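Local coordinates for hyaluronidase (Thermobaculum terrenum, PDB 5DIY), which probably removes N-acetylglucosamine from O-GlcNAc-modified proteins as a family 84 glycoside hydrolase, here with its predicted proton donor replaced, at residues 8-13 and 39-44; 318-323 and 438-443. All coordinates share one frame; numbering follows the deposited sequence.

Interaction 1: residues 8-13 and 39-44; sequences GIIEGF and IYAPKQ. With NAG (2-acetamido-2-deoxy-beta-D-glucopyranose), chain E.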
# COMPACT_ATOMS: atom_id res chain seq x y z
N GLY C 8 -10.99 1.67 -11.45
CA GLY C 8 -11.34 2.48 -10.29
C GLY C 8 -10.34 2.72 -9.18
O GLY C 8 -9.29 2.09 -9.11
N ILE C 9 -10.71 3.67 -8.32
CA ILE C 9 -10.06 3.89 -7.05
C ILE C 9 -11.10 3.63 -5.98
O ILE C 9 -12.21 4.15 -6.05
CB ILE C 9 -9.52 5.33 -6.92
CG1 ILE C 9 -8.35 5.53 -7.88
CG2 ILE C 9 -9.09 5.62 -5.48
CD1 ILE C 9 -7.86 6.96 -8.01
N ILE C 10 -10.73 2.83 -4.98
CA ILE C 10 -11.56 2.67 -3.77
C ILE C 10 -10.86 3.38 -2.62
O ILE C 10 -9.77 2.97 -2.20
CB ILE C 10 -11.89 1.19 -3.42
CG1 ILE C 10 -12.64 1.11 -2.08
CG2 ILE C 10 -10.64 0.29 -3.38
CD1 ILE C 10 -13.43 -0.17 -1.90
N GLU C 11 -11.46 4.44 -2.10
CA GLU C 11 -10.98 5.04 -0.86
C GLU C 11 -11.49 4.15 0.27
O GLU C 11 -12.52 4.45 0.87
CB GLU C 11 -11.42 6.49 -0.70
CG GLU C 11 -10.81 7.15 0.54
CD GLU C 11 -11.17 8.61 0.73
OE1 GLU C 11 -11.68 9.26 -0.21
OE2 GLU C 11 -10.93 9.12 1.85
N GLY C 12 -10.77 3.06 0.54
CA GLY C 12 -11.19 2.01 1.48
C GLY C 12 -10.16 1.67 2.55
O GLY C 12 -10.22 0.60 3.15
N PHE C 13 -9.25 2.60 2.81
CA PHE C 13 -8.13 2.36 3.72
C PHE C 13 -8.49 2.78 5.14
O PHE C 13 -9.48 3.48 5.35
CB PHE C 13 -6.85 3.07 3.23
CG PHE C 13 -7.03 4.53 2.92
CD1 PHE C 13 -7.15 5.47 3.94
CD2 PHE C 13 -7.11 4.97 1.60
CE1 PHE C 13 -7.34 6.81 3.66
CE2 PHE C 13 -7.30 6.31 1.31
CZ PHE C 13 -7.41 7.23 2.34
N ILE C 39 -15.16 4.47 -5.37
CA ILE C 39 -15.94 3.99 -4.23
C ILE C 39 -15.57 4.77 -2.97
O ILE C 39 -14.40 4.82 -2.57
CB ILE C 39 -15.77 2.48 -3.98
CG1 ILE C 39 -16.37 1.67 -5.13
CG2 ILE C 39 -16.45 2.07 -2.67
CD1 ILE C 39 -15.87 0.25 -5.22
N TYR C 40 -16.58 5.37 -2.34
CA TYR C 40 -16.42 6.02 -1.05
C TYR C 40 -16.55 4.97 0.05
O TYR C 40 -17.64 4.43 0.26
CB TYR C 40 -17.48 7.11 -0.86
CG TYR C 40 -17.34 7.82 0.45
CD1 TYR C 40 -16.49 8.91 0.58
CD2 TYR C 40 -18.03 7.38 1.59
CE1 TYR C 40 -16.35 9.56 1.80
CE2 TYR C 40 -17.88 8.02 2.81
CZ TYR C 40 -17.04 9.12 2.90
OH TYR C 40 -16.88 9.77 4.10
N ALA C 41 -15.45 4.69 0.75
CA ALA C 41 -15.46 3.72 1.86
C ALA C 41 -14.34 3.89 2.91
O ALA C 41 -13.76 2.90 3.34
CB ALA C 41 -15.41 2.31 1.28
N PRO C 42 -14.04 5.14 3.33
CA PRO C 42 -12.96 5.28 4.32
C PRO C 42 -13.34 4.65 5.65
O PRO C 42 -14.41 4.95 6.19
CB PRO C 42 -12.79 6.80 4.45
CG PRO C 42 -14.10 7.37 4.03
CD PRO C 42 -14.61 6.45 2.96
N LYS C 43 -12.47 3.77 6.15
CA LYS C 43 -12.74 3.01 7.38
C LYS C 43 -12.92 3.90 8.62
O LYS C 43 -13.69 3.54 9.50
CB LYS C 43 -11.64 1.98 7.66
CG LYS C 43 -11.67 0.74 6.77
CD LYS C 43 -12.74 -0.26 7.21
CE LYS C 43 -12.56 -1.62 6.55
NZ LYS C 43 -12.65 -1.58 5.06
N GLN C 44 -12.22 5.04 8.67
CA GLN C 44 -12.29 5.95 9.83
C GLN C 44 -13.43 6.96 9.81
O GLN C 44 -13.59 7.71 10.78
CB GLN C 44 -10.96 6.69 10.03
CG GLN C 44 -9.75 5.79 10.20
CD GLN C 44 -9.83 4.89 11.43
OE1 GLN C 44 -10.20 5.33 12.52
NE2 GLN C 44 -9.47 3.63 11.26
C1 NAG E . -8.06 -4.91 4.83
C2 NAG E . -9.23 -3.96 4.53
C3 NAG E . -8.81 -2.61 3.94
C4 NAG E . -7.38 -2.27 4.34
C5 NAG E . -6.46 -3.33 3.75
C6 NAG E . -4.98 -3.10 4.11
C7 NAG E . -10.05 -5.09 2.49
C8 NAG E . -11.26 -5.70 1.84
N2 NAG E . -10.25 -4.60 3.71
O3 NAG E . -9.71 -1.60 4.40
O4 NAG E . -7.00 -1.01 3.80
O5 NAG E . -6.85 -4.67 4.10
O6 NAG E . -4.78 -2.96 5.51
O7 NAG E . -8.96 -5.07 1.93
O HOH W 1 -10.20 5.78 6.80
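Gly12 and Lys43 grip the O3 hydroxyl of the bound NAG from the two segments. O3 donates to the carbonyl oxygen of Gly12 (O3 to O 2.6 Å) and accepts from the ammonium of Lys43 (NZ to O3 3.0 Å), which also pairs with Asp119. The Lys43 chain, bent at chi2 (-78°) and chi4 (-61°), runs past the Phe13 carbonyl to bring NZ to the sugar. The strands that lead to these two residues, 6-11 and 37-40, lie side by side as the first parallel pair of the TIM barrel. Ile39 N bonds to Ile9 O and Ile39 O receives Glu11 N, both 3.0 Å long. Beyond the strand ends Lys43 N reaches Phe13 O at 3.1 Å, and a water joins that same oxygen to Gln44 N. A nearly straight C-H...O contact sets Gly12 CA 3.3 Å from Ala41 O. On one face of the sheet Ile10 CD1 meets Ile39 CG2 at 3.8 Å, with Phe117 packed against both residues. On the other, Glu11 stretches out until OE2 lies 3.9 Å from Pro42 CB; its carboxylate is held by Arg23, Tyr38 and the Trp18 backbone. The sugar hydroxyl is thus read by a backbone acceptor and an ammonium donor that Asp119 also holds, so recognition of O3 probably relies on the loops after both strands staying in register.

Interaction 2: residues 318-323 and 438-443; sequences PEEPAY and GDVVRN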
# COMPACT_ATOMS: atom_id res chain seq x y z
N PRO C 318 8.51 -7.67 -1.71
CA PRO C 318 8.63 -7.82 -0.26
C PRO C 318 10.06 -7.94 0.30
O PRO C 318 10.25 -7.77 1.50
CB PRO C 318 7.83 -9.10 0.02
CG PRO C 318 7.97 -9.89 -1.23
CD PRO C 318 7.98 -8.88 -2.35
N GLU C 319 11.05 -8.22 -0.54
CA GLU C 319 12.42 -8.47 -0.04
C GLU C 319 13.11 -7.17 0.37
O GLU C 319 12.64 -6.07 0.05
CB GLU C 319 13.28 -9.18 -1.11
CG GLU C 319 12.70 -10.48 -1.66
CD GLU C 319 12.39 -11.53 -0.60
OE1 GLU C 319 13.11 -11.59 0.42
OE2 GLU C 319 11.43 -12.30 -0.80
N GLU C 320 14.23 -7.30 1.07
CA GLU C 320 15.04 -6.13 1.42
C GLU C 320 15.53 -5.49 0.12
O GLU C 320 15.75 -6.20 -0.86
CB GLU C 320 16.19 -6.53 2.34
CG GLU C 320 15.74 -6.80 3.77
CD GLU C 320 15.28 -5.53 4.49
OE1 GLU C 320 16.14 -4.69 4.84
OE2 GLU C 320 14.06 -5.37 4.68
N PRO C 321 15.65 -4.14 0.08
CA PRO C 321 16.01 -3.46 -1.18
C PRO C 321 17.21 -4.10 -1.89
O PRO C 321 18.29 -4.20 -1.32
CB PRO C 321 16.33 -2.04 -0.71
CG PRO C 321 15.43 -1.83 0.46
CD PRO C 321 15.29 -3.18 1.13
N ALA C 322 16.99 -4.53 -3.14
CA ALA C 322 17.93 -5.43 -3.82
C ALA C 322 19.24 -4.74 -4.20
O ALA C 322 20.32 -5.30 -3.99
CB ALA C 322 17.28 -6.07 -5.04
N TYR C 323 19.14 -3.53 -4.75
CA TYR C 323 20.33 -2.79 -5.18
C TYR C 323 21.32 -2.59 -4.03
O TYR C 323 22.50 -2.90 -4.17
CB TYR C 323 19.95 -1.43 -5.81
CG TYR C 323 21.13 -0.58 -6.24
CD1 TYR C 323 21.81 0.22 -5.32
CD2 TYR C 323 21.57 -0.58 -7.56
CE1 TYR C 323 22.88 1.00 -5.70
CE2 TYR C 323 22.65 0.20 -7.95
CZ TYR C 323 23.30 0.99 -7.02
OH TYR C 323 24.37 1.77 -7.39
N GLY C 438 15.22 -0.03 3.94
CA GLY C 438 14.97 -1.19 4.79
C GLY C 438 15.86 -1.19 6.02
O GLY C 438 16.12 -0.13 6.62
N ASP C 439 16.35 -2.38 6.37
CA ASP C 439 17.43 -2.52 7.34
C ASP C 439 18.78 -2.80 6.66
O ASP C 439 19.72 -3.25 7.30
CB ASP C 439 17.06 -3.63 8.32
CG ASP C 439 15.90 -3.24 9.22
OD1 ASP C 439 16.10 -2.41 10.14
OD2 ASP C 439 14.79 -3.72 8.99
N VAL C 440 18.89 -2.47 5.38
CA VAL C 440 20.09 -2.81 4.61
C VAL C 440 21.25 -1.90 5.03
O VAL C 440 22.34 -2.39 5.30
CB VAL C 440 19.85 -2.71 3.09
CG1 VAL C 440 21.11 -3.13 2.33
CG2 VAL C 440 18.66 -3.57 2.66
N VAL C 441 21.01 -0.60 5.10
CA VAL C 441 22.05 0.34 5.53
C VAL C 441 22.35 0.09 7.01
O VAL C 441 23.51 0.02 7.40
CB VAL C 441 21.67 1.80 5.26
CG1 VAL C 441 22.74 2.75 5.79
CG2 VAL C 441 21.50 2.03 3.77
N ARG C 442 21.30 -0.09 7.82
CA ARG C 442 21.46 -0.45 9.23
C ARG C 442 22.42 -1.62 9.42
O ARG C 442 23.42 -1.49 10.15
CB ARG C 442 20.11 -0.81 9.86
CG ARG C 442 20.13 -1.00 11.36
CD ARG C 442 18.85 -1.66 11.85
NE ARG C 442 17.70 -0.79 11.62
CZ ARG C 442 17.34 0.23 12.38
NH1 ARG C 442 18.02 0.55 13.48
NH2 ARG C 442 16.27 0.95 12.05
N ASN C 443 22.13 -2.74 8.75
CA ASN C 443 22.93 -3.97 8.92
C ASN C 443 24.38 -3.77 8.44
O ASN C 443 25.30 -4.32 9.03
CB ASN C 443 22.29 -5.18 8.21
CG ASN C 443 20.92 -5.56 8.78
OD1 ASN C 443 20.58 -5.25 9.92
ND2 ASN C 443 20.14 -6.25 7.96
O HOH W 2 13.23 -3.52 6.60
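Glu320 and Asp439 meet where two helices, 322-336 and 440-451, begin, in the helical region that follows the barrel. Pro321 and Asp439 are the respective N-cap residues, and the contact joins the turns leading into the helices. The direct polar link is a hydrogen bond from the backbone of Asp439 to the carboxylate of Glu320, N to OE1 2.8 Å, using the syn lone pair of OE1. Glu320 reaches it with its chain folded at chi2 (-69°). A second, water-mediated link joins the two acidic side chains: one water donates to Glu320 OE2 at 2.8 Å and to Asp439 OD2 at 2.9 Å. Glu320 OE1 and Asp439 OD2 are 4.5 Å apart, and the shared water probably eases the repulsion between these like charges. The apolar contact centres on Val440: its CG2 rests 3.7 Å from Pro321 CD and also touches Glu320 CB, while Leu324, Thr325 and Phe328 of helix 322-336 pack on the same valine. Gly438, at a positive phi of 46°, lets the chain turn closely beside Glu320 and the proline ring. Asp439 OD1 forms a salt bridge with Arg442, NE to OD1 2.7 Å, with that oxygen 24° out of the guanidinium plane.

In the fold
The two contacts belong to different parts of one chain and follow each other in sequence. Interaction 1 joins the first two strands of the eight-stranded barrel at the sugar site; interaction 2 joins two helices of the later, helical region. Their centres are 31 Å apart and their nearest atoms about 19 Å apart, so they do not touch. Interaction 1 alone holds ligand-binding residues: Gly12 and Lys43 share the pocket with Asp119, Asn223, Asp228 and Asn257, while the engineered Asn120 occupies the position of the predicted proton donor. Interaction 2 lies away from these sites and ties the loop entering helix 322-336 to the start of helix 440-451.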